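Local atomic coordinates of dendroaspis polylepis MT9 (Dendroaspis polylepis, PDB entry 6R5M), a protein that antagonizes the type 2 muscarinic receptor as a small three-finger toxin of mamba venom and reverses agonist-induced relaxation of arteries. Residues 22-27 / 46-51. Sequence-based numbering, arbitrary orientation. Where two conformers were deposited one is given.
Sequences CYKMSV and QVQCCT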
ATOM      1  N   CYS A  22       0.102  -6.633  -0.091  1.00 28.23           N
ATOM      2  CA  CYS A  22      -0.062  -5.248   0.347  1.00 27.50           C
ATOM      3  C   CYS A  22       0.750  -4.422  -0.639  1.00 30.85           C
ATOM      4  O   CYS A  22       1.699  -4.938  -1.247  1.00 31.56           O
ATOM      5  CB  CYS A  22       0.463  -5.041   1.766  1.00 26.63           C
ATOM      6  SG  CYS A  22      -0.293  -6.084   3.033  1.00 30.12           S
ATOM      7  N   TYR A  23       0.429  -3.137  -0.760  1.00 25.42           N
ATOM      8  CA  TYR A  23       1.179  -2.243  -1.632  1.00 23.88           C
ATOM      9  C   TYR A  23       1.359  -0.862  -1.046  1.00 26.14           C
ATOM     10  O   TYR A  23       0.577  -0.427  -0.197  1.00 26.16           O
ATOM     11  CB  TYR A  23       0.532  -2.143  -3.029  1.00 24.26           C
ATOM     12  CG  TYR A  23      -0.671  -1.223  -3.087  1.00 25.22           C
ATOM     13  CD1 TYR A  23      -1.954  -1.703  -2.840  1.00 26.82           C
ATOM     14  CD2 TYR A  23      -0.526   0.131  -3.387  1.00 25.43           C
ATOM     15  CE1 TYR A  23      -3.062  -0.861  -2.893  1.00 27.58           C
ATOM     16  CE2 TYR A  23      -1.624   0.987  -3.406  1.00 26.07           C
ATOM     17  CZ  TYR A  23      -2.891   0.485  -3.165  1.00 33.12           C
ATOM     18  OH  TYR A  23      -3.978   1.326  -3.200  1.00 33.49           O
ATOM     19  N   LYS A  24       2.346  -0.150  -1.565  1.00 22.28           N
ATOM     20  CA  LYS A  24       2.616   1.238  -1.276  1.00 22.51           C
ATOM     21  C   LYS A  24       2.923   1.857  -2.622  1.00 28.87           C
ATOM     22  O   LYS A  24       3.870   1.433  -3.300  1.00 28.99           O
ATOM     23  CB  LYS A  24       3.773   1.401  -0.280  1.00 24.17           C
ATOM     24  CG  LYS A  24       3.993   2.850   0.159  1.00 23.75           C
ATOM     25  CD  LYS A  24       4.769   2.944   1.471  1.00 29.57           C
ATOM     26  CE  LYS A  24       6.251   2.997   1.246  1.00 30.68           C
ATOM     27  NZ  LYS A  24       6.955   3.349   2.504  1.00 29.65           N
ATOM     28  N   MET A  25       2.100   2.819  -3.026  1.00 27.01           N
ATOM     29  CA  MET A  25       2.242   3.507  -4.299  1.00 29.03           C
ATOM     30  C   MET A  25       2.698   4.938  -4.078  1.00 30.52           C
ATOM     31  O   MET A  25       2.111   5.653  -3.253  1.00 30.15           O
ATOM     32  CB  MET A  25       0.932   3.441  -5.098  1.00 32.74           C
ATOM     33  CG  MET A  25       1.115   3.825  -6.565  1.00 38.71           C
ATOM     34  SD  MET A  25      -0.395   3.624  -7.522  1.00 45.43           S
ATOM     35  CE  MET A  25      -0.199   1.949  -8.050  1.00 42.31           C
ATOM     36  N   SER A  26       3.772   5.340  -4.782  1.00 24.55           N
ATOM     37  CA  SER A  26       4.343   6.681  -4.673  1.00 23.71           C
ATOM     38  C   SER A  26       4.708   7.342  -6.002  1.00 30.58           C
ATOM     39  O   SER A  26       4.953   6.662  -7.002  1.00 31.65           O
ATOM     40  CB  SER A  26       5.491   6.723  -3.664  0.50 25.81           C
ATOM     41  OG  SER A  26       6.629   6.020  -4.128  0.50 33.11           O
ATOM     42  N   VAL A  27       4.738   8.679  -6.002  1.00 29.43           N
ATOM     43  CA  VAL A  27       5.181   9.520  -7.120  1.00 30.38           C
ATOM     44  C   VAL A  27       6.079  10.607  -6.524  1.00 33.96           C
ATOM     45  O   VAL A  27       5.653  11.346  -5.631  1.00 32.03           O
ATOM     46  CB  VAL A  27       4.080  10.049  -8.092  1.00 34.93           C
ATOM     47  CG1 VAL A  27       3.014  10.851  -7.383  1.00 35.47           C
ATOM     48  CG2 VAL A  27       4.681  10.851  -9.244  1.00 34.88           C
ATOM     49  N   GLN A  46       5.505   4.570  -8.764  1.00 36.99           N
ATOM     50  CA  GLN A  46       6.331   3.471  -8.256  1.00 34.67           C
ATOM     51  C   GLN A  46       5.551   2.677  -7.230  1.00 35.60           C
ATOM     52  O   GLN A  46       5.017   3.270  -6.290  1.00 34.80           O
ATOM     53  CB  GLN A  46       7.641   4.000  -7.620  1.00 35.49           C
ATOM     54  CG  GLN A  46       8.422   5.014  -8.443  1.00 50.82           C
ATOM     55  CD  GLN A  46       9.430   4.373  -9.357  1.00 74.20           C
ATOM     56  OE1 GLN A  46      10.548   4.051  -8.955  1.00 73.05           O
ATOM     57  NE2 GLN A  46       9.082   4.212 -10.623  1.00 68.85           N
ATOM     58  N   VAL A  47       5.479   1.342  -7.409  1.00 30.45           N
ATOM     59  CA  VAL A  47       4.772   0.430  -6.494  1.00 29.98           C
ATOM     60  C   VAL A  47       5.773  -0.450  -5.751  1.00 31.50           C
ATOM     61  O   VAL A  47       6.724  -0.965  -6.343  1.00 30.37           O
ATOM     62  CB  VAL A  47       3.677  -0.473  -7.156  1.00 34.44           C
ATOM     63  CG1 VAL A  47       2.574  -0.855  -6.162  1.00 33.96           C
ATOM     64  CG2 VAL A  47       3.070   0.173  -8.387  1.00 34.69           C
ATOM     65  N   GLN A  48       5.539  -0.630  -4.459  1.00 28.38           N
ATOM     66  CA  GLN A  48       6.303  -1.522  -3.596  1.00 28.93           C
ATOM     67  C   GLN A  48       5.297  -2.551  -3.114  1.00 32.36           C
ATOM     68  O   GLN A  48       4.325  -2.185  -2.450  1.00 31.14           O
ATOM     69  CB  GLN A  48       6.924  -0.765  -2.408  1.00 30.46           C
ATOM     70  CG  GLN A  48       8.185   0.033  -2.742  1.00 32.08           C
ATOM     71  CD  GLN A  48       8.484   1.043  -1.659  1.00 38.85           C
ATOM     72  OE1 GLN A  48       8.204   2.238  -1.803  1.00 32.11           O
ATOM     73  NE2 GLN A  48       9.032   0.594  -0.542  1.00 29.24           N
ATOM     74  N   CYS A  49       5.461  -3.815  -3.518  1.00 29.77           N
ATOM     75  CA  CYS A  49       4.541  -4.874  -3.096  1.00 31.13           C
ATOM     76  C   CYS A  49       5.214  -5.845  -2.147  1.00 33.15           C
ATOM     77  O   CYS A  49       6.403  -6.117  -2.289  1.00 33.07           O
ATOM     78  CB  CYS A  49       3.932  -5.598  -4.295  1.00 33.13           C
ATOM     79  SG  CYS A  49       2.857  -4.562  -5.307  1.00 38.06           S
ATOM     80  N   CYS A  50       4.453  -6.386  -1.199  1.00 28.81           N
ATOM     81  CA  CYS A  50       4.949  -7.317  -0.171  1.00 27.49           C
ATOM     82  C   CYS A  50       3.814  -8.232   0.280  1.00 30.94           C
ATOM     83  O   CYS A  50       2.650  -7.903   0.053  1.00 29.34           O
ATOM     84  CB  CYS A  50       5.561  -6.539   0.996  1.00 26.66           C
ATOM     85  SG  CYS A  50       4.456  -5.296   1.699  1.00 29.56           S
ATOM     86  N   THR A  51       4.137  -9.381   0.903  1.00 29.43           N
ATOM     87  CA  THR A  51       3.127 -10.381   1.258  1.00 29.80           C
ATOM     88  C   THR A  51       3.080 -10.798   2.746  1.00 33.07           C
ATOM     89  O   THR A  51       2.746 -11.944   3.043  1.00 33.69           O
ATOM     90  CB  THR A  51       3.294 -11.620   0.350  1.00 38.71           C
ATOM     91  OG1 THR A  51       4.599 -12.170   0.541  1.00 41.56           O
ATOM     92  CG2 THR A  51       3.054 -11.315  -1.131  1.00 33.04           C
TER
HETATM   93  O   HOH W   1       6.210   3.211  -3.426  1.00 34.06           O
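Lys24 turns CG away from its own backbone N (chi1 -174°) and runs out beside Gln48; the two chains extend the same way, and Lys24 CE packs 3.7 Å from Gln48 OE1. The ammonium group goes on to a salt bridge with the C-terminal carboxylate of Tyr57. The same face holds a water hydrogen-bonded to Gln48 OE1 (2.7 Å) and Lys24 O, so one solvent molecule ties both strands together, and, in one of two Ser26 conformers, to Ser26 OG. A sulfate ion, probably from the crystallisation liquor, also lies against the Gln48 side chain.

On the reverse face Met25 bends at its last torsion (chi3 -90°) and lays CE against Val47 CG2 at 3.7 Å. The other Val47 methyl, CG1, meets Tyr23 CB at 4.0 Å, with Cys49 SG touching that CB from further along the strand; the phenol itself leads away from the pair.

Between these faces the antiparallel backbones are joined by six hydrogen bonds, two in each of the hydrogen-bonded pairs Cys22–Cys50, Lys24–Gln48 and Ser26–Gln46. The Ser26–Gln46 pair is closed by two bonds of 2.8 Å between N of each residue and O of the other. In between, CA-H...O contacts such as Tyr23 CA to Gln48 O, 3.3 Å, fill the non-hydrogen-bonded positions.

Strand 22-27 is central, with strand 30-36 along its other edge. Disulfides from Cys22 to Cys3, Cys49 to Cys38 and Cys50 to Cys55 fasten one end of the pair to the surrounding chain. A disulfide-rich core carrying a three-stranded antiparallel sheet is characteristic of the three-finger toxin fold.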